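Local coordinates for 50S ribosomal protein L16 arginine hydroxylase (Escherichia coli, PDB 4CCL), which is a ferrous iron- and 2-oxoglutarate-dependent oxygenase that hydroxylates an arginine of ribosomal protein uL16 at C3, at residues R107-M112 and Q274-L279; Y129-I134 and N197-F202. All blocks are in the same frame, centred on the assembly; numbering follows the deposited sequence.

How the contacts relate
Contact 2 and the 107-112 side of contact 1 share one antiparallel sheet of the JmjC domain, and the centres of the two contacts lie about 12 Å apart. Strand 195-202, which carries 197-202, lies between strands 108-116 and 131-135, so contact 2 binds one of its edges while 107-112 pairs with the other: Asp109 N is 2.8 Å from Gly201 O, and Met112 O is 2.9 Å from Ser199 N. In sequence, 107-112 comes first, then 129-134 and 197-202, and last 274-279, which nests contact 2 inside the loop closed by contact 1. Contact 2 thus belongs to the catalytic barrel itself, whereas contact 1 ties that barrel to a loop between helices 263-272 and 290-298, in the ROXA-like winged-helix part.

Contact 1: R107-M112 and Q274-L279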
ATOM      1  N   ARG B 107     -13.401  -2.748  19.037  1.00 50.11           N
ATOM      2  CA  ARG B 107     -14.299  -3.471  18.139  1.00 44.25           C
ATOM      3  C   ARG B 107     -15.626  -2.754  17.870  1.00 48.71           C
ATOM      4  O   ARG B 107     -16.278  -3.012  16.859  1.00 53.44           O
ATOM      5  CB  ARG B 107     -14.565  -4.879  18.674  1.00 39.06           C
ATOM      6  CG  ARG B 107     -13.352  -5.798  18.633  1.00 50.41           C
ATOM      7  CD  ARG B 107     -13.185  -6.447  17.269  1.00 46.58           C
ATOM      8  NE  ARG B 107     -14.145  -7.529  17.065  1.00 48.05           N
ATOM      9  CZ  ARG B 107     -15.262  -7.421  16.352  1.00 46.84           C
ATOM     10  NH1 ARG B 107     -15.567  -6.274  15.762  1.00 47.77           N
ATOM     11  NH2 ARG B 107     -16.071  -8.462  16.224  1.00 38.99           N
ATOM     12  N   ILE B 108     -16.022  -1.853  18.764  1.00 55.21           N
ATOM     13  CA  ILE B 108     -17.304  -1.165  18.617  1.00 57.14           C
ATOM     14  C   ILE B 108     -17.175  -0.037  17.592  1.00 52.48           C
ATOM     15  O   ILE B 108     -16.107   0.556  17.443  1.00 49.55           O
ATOM     16  CB  ILE B 108     -17.845  -0.639  19.976  1.00 49.05           C
ATOM     17  CG1 ILE B 108     -19.372  -0.535  19.947  1.00 57.93           C
ATOM     18  CG2 ILE B 108     -17.213   0.694  20.352  1.00 49.93           C
ATOM     19  CD1 ILE B 108     -19.980  -0.021  21.241  1.00 59.09           C
ATOM     20  N   ASP B 109     -18.253   0.245  16.866  1.00 52.09           N
ATOM     21  CA  ASP B 109     -18.182   1.262  15.822  1.00 52.27           C
ATOM     22  C   ASP B 109     -18.909   2.547  16.196  1.00 54.33           C
ATOM     23  O   ASP B 109     -18.270   3.524  16.584  1.00 75.32           O
ATOM     24  CB  ASP B 109     -18.739   0.717  14.502  1.00 55.14           C
ATOM     25  CG  ASP B 109     -18.508   1.664  13.336  1.00 58.48           C
ATOM     26  OD1 ASP B 109     -17.638   2.551  13.454  1.00 58.68           O
ATOM     27  OD2 ASP B 109     -19.188   1.517  12.298  1.00 65.40           O
ATOM     28  N   ASP B 110     -20.238   2.517  16.121  1.00 51.17           N
ATOM     29  CA  ASP B 110     -21.076   3.697  16.333  1.00 49.61           C
ATOM     30  C   ASP B 110     -22.552   3.315  16.454  1.00 44.41           C
ATOM     31  O   ASP B 110     -22.911   2.143  16.339  1.00 51.06           O
ATOM     32  CB  ASP B 110     -20.904   4.704  15.188  1.00 51.37           C
ATOM     33  CG  ASP B 110     -19.705   5.615  15.380  1.00 64.05           C
ATOM     34  OD1 ASP B 110     -19.499   6.101  16.511  1.00 63.78           O
ATOM     35  OD2 ASP B 110     -18.956   5.825  14.403  1.00 65.57           O
ATOM     36  N   LEU B 111     -23.398   4.323  16.655  1.00 45.39           N
ATOM     37  CA  LEU B 111     -24.834   4.132  16.833  1.00 45.06           C
ATOM     38  C   LEU B 111     -25.594   4.746  15.658  1.00 52.04           C
ATOM     39  O   LEU B 111     -25.594   5.967  15.490  1.00 53.32           O
ATOM     40  CB  LEU B 111     -25.278   4.793  18.146  1.00 48.36           C
ATOM     41  CG  LEU B 111     -26.603   4.446  18.846  1.00 50.60           C
ATOM     42  CD1 LEU B 111     -27.826   4.906  18.076  1.00 48.23           C
ATOM     43  CD2 LEU B 111     -26.694   2.963  19.120  1.00 56.81           C
HETATM   44  N   MSE B 112     -26.252   3.912  14.857  1.00 54.09           N
HETATM   45  CA  MSE B 112     -27.072   4.445  13.769  1.00 54.31           C
HETATM   46  C   MSE B 112     -28.557   4.259  14.077  1.00 55.81           C
HETATM   47  O   MSE B 112     -28.973   3.205  14.552  1.00 52.54           O
HETATM   48  CB  MSE B 112     -26.681   3.831  12.413  1.00 57.50           C
HETATM   49  CG  MSE B 112     -27.467   2.592  11.984  1.00 71.98           C
HETATM   50 SE   MSE B 112     -29.147   2.997  11.049  1.00 82.82          SE
HETATM   51  CE  MSE B 112     -29.713   1.167  10.707  1.00 51.49           C
ATOM     52  N   GLN B 274      -9.065   5.928  14.838  1.00 56.43           N
ATOM     53  CA  GLN B 274      -9.827   6.804  13.952  1.00 57.71           C
ATOM     54  C   GLN B 274     -11.255   6.293  13.756  1.00 60.80           C
ATOM     55  O   GLN B 274     -11.487   5.087  13.665  1.00 65.83           O
ATOM     56  CB  GLN B 274      -9.123   6.945  12.600  1.00 59.73           C
ATOM     57  CG  GLN B 274      -8.502   8.313  12.365  1.00 69.38           C
ATOM     58  CD  GLN B 274      -7.360   8.274  11.366  1.00 77.82           C
ATOM     59  OE1 GLN B 274      -7.250   9.140  10.499  1.00 87.87           O
ATOM     60  NE2 GLN B 274      -6.498   7.270  11.490  1.00 75.11           N
ATOM     61  N   SER B 275     -12.209   7.218  13.701  1.00 57.97           N
ATOM     62  CA  SER B 275     -13.617   6.867  13.529  1.00 64.04           C
ATOM     63  C   SER B 275     -14.015   6.762  12.056  1.00 69.02           C
ATOM     64  O   SER B 275     -13.549   7.539  11.221  1.00 73.20           O
ATOM     65  CB  SER B 275     -14.513   7.880  14.246  1.00 65.84           C
ATOM     66  OG  SER B 275     -15.883   7.560  14.081  1.00 72.79           O
ATOM     67  N   ARG B 276     -14.881   5.802  11.749  1.00 70.41           N
ATOM     68  CA  ARG B 276     -15.355   5.596  10.384  1.00 72.79           C
ATOM     69  C   ARG B 276     -16.321   6.688   9.928  1.00 70.42           C
ATOM     70  O   ARG B 276     -16.623   6.798   8.739  1.00 72.41           O
ATOM     71  CB  ARG B 276     -16.009   4.217  10.240  1.00 76.17           C
ATOM     72  CG  ARG B 276     -15.022   3.055  10.220  1.00 80.30           C
ATOM     73  CD  ARG B 276     -15.726   1.700  10.203  1.00 87.37           C
ATOM     74  NE  ARG B 276     -16.465   1.456   8.965  1.00 95.94           N
ATOM     75  CZ  ARG B 276     -17.784   1.571   8.844  1.00103.85           C
ATOM     76  NH1 ARG B 276     -18.520   1.930   9.887  1.00105.21           N
ATOM     77  NH2 ARG B 276     -18.368   1.325   7.679  1.00105.49           N
ATOM     78  N   HIS B 277     -16.804   7.493  10.870  1.00 71.84           N
ATOM     79  CA  HIS B 277     -17.689   8.605  10.538  1.00 72.63           C
ATOM     80  C   HIS B 277     -17.122   9.932  11.034  1.00 70.99           C
ATOM     81  O   HIS B 277     -16.273   9.961  11.925  1.00 75.95           O
ATOM     82  CB  HIS B 277     -19.085   8.383  11.121  1.00 74.73           C
ATOM     83  CG  HIS B 277     -19.708   7.080  10.721  1.00 74.75           C
ATOM     84  ND1 HIS B 277     -19.766   5.996  11.572  1.00 73.94           N
ATOM     85  CD2 HIS B 277     -20.291   6.689   9.568  1.00 80.57           C
ATOM     86  CE1 HIS B 277     -20.363   4.993  10.955  1.00 80.62           C
ATOM     87  NE2 HIS B 277     -20.693   5.383   9.739  1.00 85.08           N
ATOM     88  N   GLU B 278     -17.606  11.027  10.456  1.00 68.65           N
ATOM     89  CA  GLU B 278     -17.123  12.359  10.803  1.00 71.65           C
ATOM     90  C   GLU B 278     -17.502  12.752  12.231  1.00 72.69           C
ATOM     91  O   GLU B 278     -18.673  12.698  12.617  1.00 74.46           O
ATOM     92  CB  GLU B 278     -17.663  13.388   9.807  1.00 81.24           C
ATOM     93  CG  GLU B 278     -17.203  14.812  10.072  1.00 92.41           C
ATOM     94  CD  GLU B 278     -17.554  15.761   8.943  1.00105.44           C
ATOM     95  OE1 GLU B 278     -18.757  16.040   8.748  1.00107.06           O
ATOM     96  OE2 GLU B 278     -16.624  16.230   8.253  1.00113.37           O
ATOM     97  N   LEU B 279     -16.497  13.134  13.012  1.00 72.16           N
ATOM     98  CA  LEU B 279     -16.707  13.661  14.357  1.00 67.43           C
ATOM     99  C   LEU B 279     -17.239  15.095  14.299  1.00 69.39           C
ATOM    100  O   LEU B 279     -17.081  15.782  13.291  1.00 70.37           O
ATOM    101  CB  LEU B 279     -15.407  13.614  15.176  1.00 63.69           C
ATOM    102  CG  LEU B 279     -14.895  12.254  15.675  1.00 65.93           C
ATOM    103  CD1 LEU B 279     -16.019  11.452  16.319  1.00 64.28           C
ATOM    104  CD2 LEU B 279     -14.205  11.446  14.579  1.00 71.18           C
TER
HETATM  105  O   HOH W   1     -15.896   4.150  14.537  1.00 60.37           O
HETATM  106  O   HOH W   2     -16.564   6.019  16.443  1.00 59.33           O
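Asp109 and Asp110, at the start of strand 108-116 in the double-stranded beta-helix (JmjC) fold, meet Arg276 and His277 of the loop after helix 263-272. Though consecutive, both aspartates point toward that loop, and both have backbone hydrogen bonds with Gly201, consistent with a beta bulge. Arg276 runs past the Asp109 carboxylate: its CB, CG and CD lie 4.0, 4.2 and 3.9 Å from Asp109 OD1. A bend at chi3 (67°) then turns the guanidinium toward Asp109, bringing Arg276 CZ to 3.7 Å from Asp109 OD2 and NH1 into a salt bridge with that oxygen at 2.5 Å. The two flat groups stand 64° apart. On the neighbouring aspartate, Asp110 OD1 is held by Asn87 of helix 86-89, while OD2 receives the imidazole of His277, whose side chain also packs on His88. The Asp110 carboxylate would probably favour a positive charge on His277. Two waters lie in the contact, one 2.6 Å from Asp109 OD1 and one between Asp110 OD1 and Ser275 OG. The His277 ND1 to Asp110 OD2 bond, 2.9 Å long and nearly straight (172°), lies in the ring plane and meets OD2 on its anti side, tilted out of the carboxylate plane.

Contact 2: Y129-I134 and N197-F202; sequences YDVFII and NYSVGF
Phe132 and Phe202 meet rim to rim: Phe132 CD1 lies 3.5 Å from Phe202 CE1, with the ring planes 55° apart and neither ring over the face of the other. Setting CG anti to its own carbonyl carbon (chi1 -73°) stands the Phe202 ring up from the sheet on the side of Phe132, with CD1 3.6 Å from Asp130 O. On the same side, Ile134 CD1 touches Val200 CG2 at 4.0 Å. The side chains are brought together by antiparallel pairing, the strand directions differing by 162°. Phe132 and Val200 exchange two backbone hydrogen bonds, as do Ile134 and Tyr198, whereas the bond from Phe202 N to Asp130 O, at 3.2 Å, is weak. Val131, Ile133 and Ser199 face the other way, and Ile133 CG2 rests 3.4 Å from Asn197 OD1. That oxygen accepts hydrogen bonds from Trp142 and Arg140, placing Asn197 beside Arg140 and Ser114, both probable substrate-binding residues, and near a bound sulfate. Trp17 meets Phe202 edge to face; an alanine at Phe202 would probably open a gap beside Phe132 CD1 and leave Trp17 without this partner. The Phe132 ring also meets those of Phe100, Phe12 of helix 9-15 and Tyr180 of strand 178-181. That strand flanks 131-135 on its far edge, and strand 108-116 pairs with the far edge of 195-202.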
ATOM      1  N   TYR B 129     -20.466  -7.321   9.810  1.00 54.79           N
ATOM      2  CA  TYR B 129     -20.187  -6.985  11.199  1.00 49.85           C
ATOM      3  C   TYR B 129     -21.305  -7.384  12.159  1.00 51.30           C
ATOM      4  O   TYR B 129     -22.456  -7.563  11.756  1.00 56.34           O
ATOM      5  CB  TYR B 129     -19.920  -5.488  11.321  1.00 48.69           C
ATOM      6  CG  TYR B 129     -18.957  -4.958  10.283  1.00 57.59           C
ATOM      7  CD1 TYR B 129     -17.585  -5.080  10.457  1.00 50.21           C
ATOM      8  CD2 TYR B 129     -19.422  -4.342   9.126  1.00 62.91           C
ATOM      9  CE1 TYR B 129     -16.702  -4.600   9.507  1.00 54.14           C
ATOM     10  CE2 TYR B 129     -18.550  -3.861   8.175  1.00 63.04           C
ATOM     11  CZ  TYR B 129     -17.192  -3.992   8.368  1.00 61.53           C
ATOM     12  OH  TYR B 129     -16.323  -3.510   7.418  1.00 63.18           O
ATOM     13  N   ASP B 130     -20.946  -7.519  13.432  1.00 48.21           N
ATOM     14  CA  ASP B 130     -21.914  -7.775  14.487  1.00 48.21           C
ATOM     15  C   ASP B 130     -22.752  -6.524  14.700  1.00 50.62           C
ATOM     16  O   ASP B 130     -22.284  -5.409  14.469  1.00 55.08           O
ATOM     17  CB  ASP B 130     -21.198  -8.132  15.788  1.00 42.59           C
ATOM     18  CG  ASP B 130     -20.209  -9.266  15.618  1.00 49.52           C
ATOM     19  OD1 ASP B 130     -19.062  -8.999  15.195  1.00 53.90           O
ATOM     20  OD2 ASP B 130     -20.580 -10.426  15.902  1.00 47.03           O
ATOM     21  N   VAL B 131     -23.993  -6.706  15.135  1.00 43.98           N
ATOM     22  CA  VAL B 131     -24.855  -5.571  15.427  1.00 38.14           C
ATOM     23  C   VAL B 131     -25.846  -5.898  16.543  1.00 37.13           C
ATOM     24  O   VAL B 131     -26.310  -7.035  16.660  1.00 50.18           O
ATOM     25  CB  VAL B 131     -25.603  -5.082  14.155  1.00 47.39           C
ATOM     26  CG1 VAL B 131     -26.614  -6.116  13.679  1.00 45.50           C
ATOM     27  CG2 VAL B 131     -26.275  -3.732  14.399  1.00 46.09           C
ATOM     28  N   PHE B 132     -26.141  -4.907  17.380  1.00 40.15           N
ATOM     29  CA  PHE B 132     -27.235  -5.027  18.334  1.00 40.02           C
ATOM     30  C   PHE B 132     -28.341  -4.081  17.892  1.00 45.41           C
ATOM     31  O   PHE B 132     -28.123  -2.876  17.792  1.00 47.35           O
ATOM     32  CB  PHE B 132     -26.779  -4.664  19.748  1.00 40.68           C
ATOM     33  CG  PHE B 132     -25.890  -5.694  20.386  1.00 41.01           C
ATOM     34  CD1 PHE B 132     -24.520  -5.664  20.185  1.00 48.20           C
ATOM     35  CD2 PHE B 132     -26.423  -6.682  21.200  1.00 36.91           C
ATOM     36  CE1 PHE B 132     -23.699  -6.606  20.775  1.00 44.94           C
ATOM     37  CE2 PHE B 132     -25.607  -7.627  21.792  1.00 39.21           C
ATOM     38  CZ  PHE B 132     -24.242  -7.587  21.580  1.00 37.02           C
ATOM     39  N   ILE B 133     -29.526  -4.613  17.615  1.00 41.86           N
ATOM     40  CA  ILE B 133     -30.618  -3.760  17.168  1.00 46.48           C
ATOM     41  C   ILE B 133     -31.651  -3.570  18.274  1.00 50.96           C
ATOM     42  O   ILE B 133     -32.374  -4.496  18.638  1.00 49.85           O
ATOM     43  CB  ILE B 133     -31.288  -4.305  15.896  1.00 47.33           C
ATOM     44  CG1 ILE B 133     -30.241  -4.510  14.799  1.00 39.63           C
ATOM     45  CG2 ILE B 133     -32.380  -3.359  15.431  1.00 48.61           C
ATOM     46  CD1 ILE B 133     -30.764  -5.217  13.561  1.00 40.42           C
ATOM     47  N   ILE B 134     -31.710  -2.349  18.793  1.00 46.35           N
ATOM     48  CA  ILE B 134     -32.552  -2.009  19.930  1.00 43.51           C
ATOM     49  C   ILE B 134     -33.872  -1.410  19.470  1.00 50.55           C
ATOM     50  O   ILE B 134     -33.895  -0.408  18.756  1.00 52.20           O
ATOM     51  CB  ILE B 134     -31.849  -0.981  20.840  1.00 39.52           C
ATOM     52  CG1 ILE B 134     -30.462  -1.481  21.244  1.00 38.50           C
ATOM     53  CG2 ILE B 134     -32.695  -0.681  22.068  1.00 42.90           C
ATOM     54  CD1 ILE B 134     -29.557  -0.396  21.797  1.00 41.49           C
ATOM     55  N   ASN B 197     -35.417   2.441  15.663  1.00 49.09           N
ATOM     56  CA  ASN B 197     -34.448   1.383  15.919  1.00 48.41           C
ATOM     57  C   ASN B 197     -33.049   1.943  16.117  1.00 51.08           C
ATOM     58  O   ASN B 197     -32.621   2.849  15.396  1.00 54.87           O
ATOM     59  CB  ASN B 197     -34.448   0.355  14.785  1.00 47.57           C
ATOM     60  CG  ASN B 197     -35.425  -0.780  15.024  1.00 53.31           C
ATOM     61  OD1 ASN B 197     -35.283  -1.863  14.457  1.00 59.86           O
ATOM     62  ND2 ASN B 197     -36.421  -0.539  15.870  1.00 54.38           N
ATOM     63  N   TYR B 198     -32.340   1.394  17.098  1.00 49.74           N
ATOM     64  CA  TYR B 198     -31.005   1.866  17.416  1.00 44.51           C
ATOM     65  C   TYR B 198     -30.015   0.736  17.227  1.00 47.98           C
ATOM     66  O   TYR B 198     -29.965  -0.201  18.018  1.00 47.64           O
ATOM     67  CB  TYR B 198     -30.954   2.358  18.863  1.00 39.69           C
ATOM     68  CG  TYR B 198     -32.030   3.362  19.193  1.00 46.42           C
ATOM     69  CD1 TYR B 198     -33.317   2.946  19.516  1.00 43.53           C
ATOM     70  CD2 TYR B 198     -31.764   4.723  19.171  1.00 47.37           C
ATOM     71  CE1 TYR B 198     -34.308   3.856  19.810  1.00 41.45           C
ATOM     72  CE2 TYR B 198     -32.750   5.645  19.467  1.00 50.61           C
ATOM     73  CZ  TYR B 198     -34.020   5.203  19.786  1.00 51.92           C
ATOM     74  OH  TYR B 198     -35.008   6.109  20.079  1.00 54.82           O
ATOM     75  N   SER B 199     -29.187   0.857  16.200  1.00 48.25           N
ATOM     76  CA  SER B 199     -28.213  -0.172  15.893  1.00 46.56           C
ATOM     77  C   SER B 199     -26.844   0.197  16.445  1.00 49.40           C
ATOM     78  O   SER B 199     -26.239   1.194  16.029  1.00 56.93           O
ATOM     79  CB  SER B 199     -28.149  -0.418  14.383  1.00 45.19           C
ATOM     80  OG  SER B 199     -29.391  -0.905  13.896  1.00 51.24           O
ATOM     81  N   VAL B 200     -26.369  -0.614  17.385  1.00 42.28           N
ATOM     82  CA  VAL B 200     -25.020  -0.472  17.891  1.00 39.91           C
ATOM     83  C   VAL B 200     -24.210  -1.377  16.999  1.00 36.19           C
ATOM     84  O   VAL B 200     -24.344  -2.607  17.049  1.00 42.00           O
ATOM     85  CB  VAL B 200     -24.892  -0.998  19.330  1.00 46.49           C
ATOM     86  CG1 VAL B 200     -23.459  -0.839  19.826  1.00 45.44           C
ATOM     87  CG2 VAL B 200     -25.869  -0.295  20.253  1.00 46.16           C
ATOM     88  N   GLY B 201     -23.374  -0.760  16.174  1.00 38.48           N
ATOM     89  CA  GLY B 201     -22.623  -1.482  15.173  1.00 37.78           C
ATOM     90  C   GLY B 201     -21.223  -1.786  15.645  1.00 42.12           C
ATOM     91  O   GLY B 201     -20.712  -1.158  16.572  1.00 45.64           O
ATOM     92  N   PHE B 202     -20.596  -2.751  14.987  1.00 45.52           N
ATOM     93  CA  PHE B 202     -19.229  -3.123  15.309  1.00 42.98           C
ATOM     94  C   PHE B 202     -18.374  -3.114  14.052  1.00 49.07           C
ATOM     95  O   PHE B 202     -18.890  -3.073  12.936  1.00 66.40           O
ATOM     96  CB  PHE B 202     -19.185  -4.481  16.014  1.00 37.43           C
ATOM     97  CG  PHE B 202     -19.671  -4.436  17.437  1.00 44.79           C
ATOM     98  CD1 PHE B 202     -21.026  -4.400  17.718  1.00 40.46           C
ATOM     99  CD2 PHE B 202     -18.772  -4.415  18.490  1.00 42.00           C
ATOM    100  CE1 PHE B 202     -21.475  -4.352  19.019  1.00 34.63           C
ATOM    101  CE2 PHE B 202     -19.216  -4.368  19.796  1.00 37.13           C
ATOM    102  CZ  PHE B 202     -20.570  -4.335  20.061  1.00 35.59           C
TER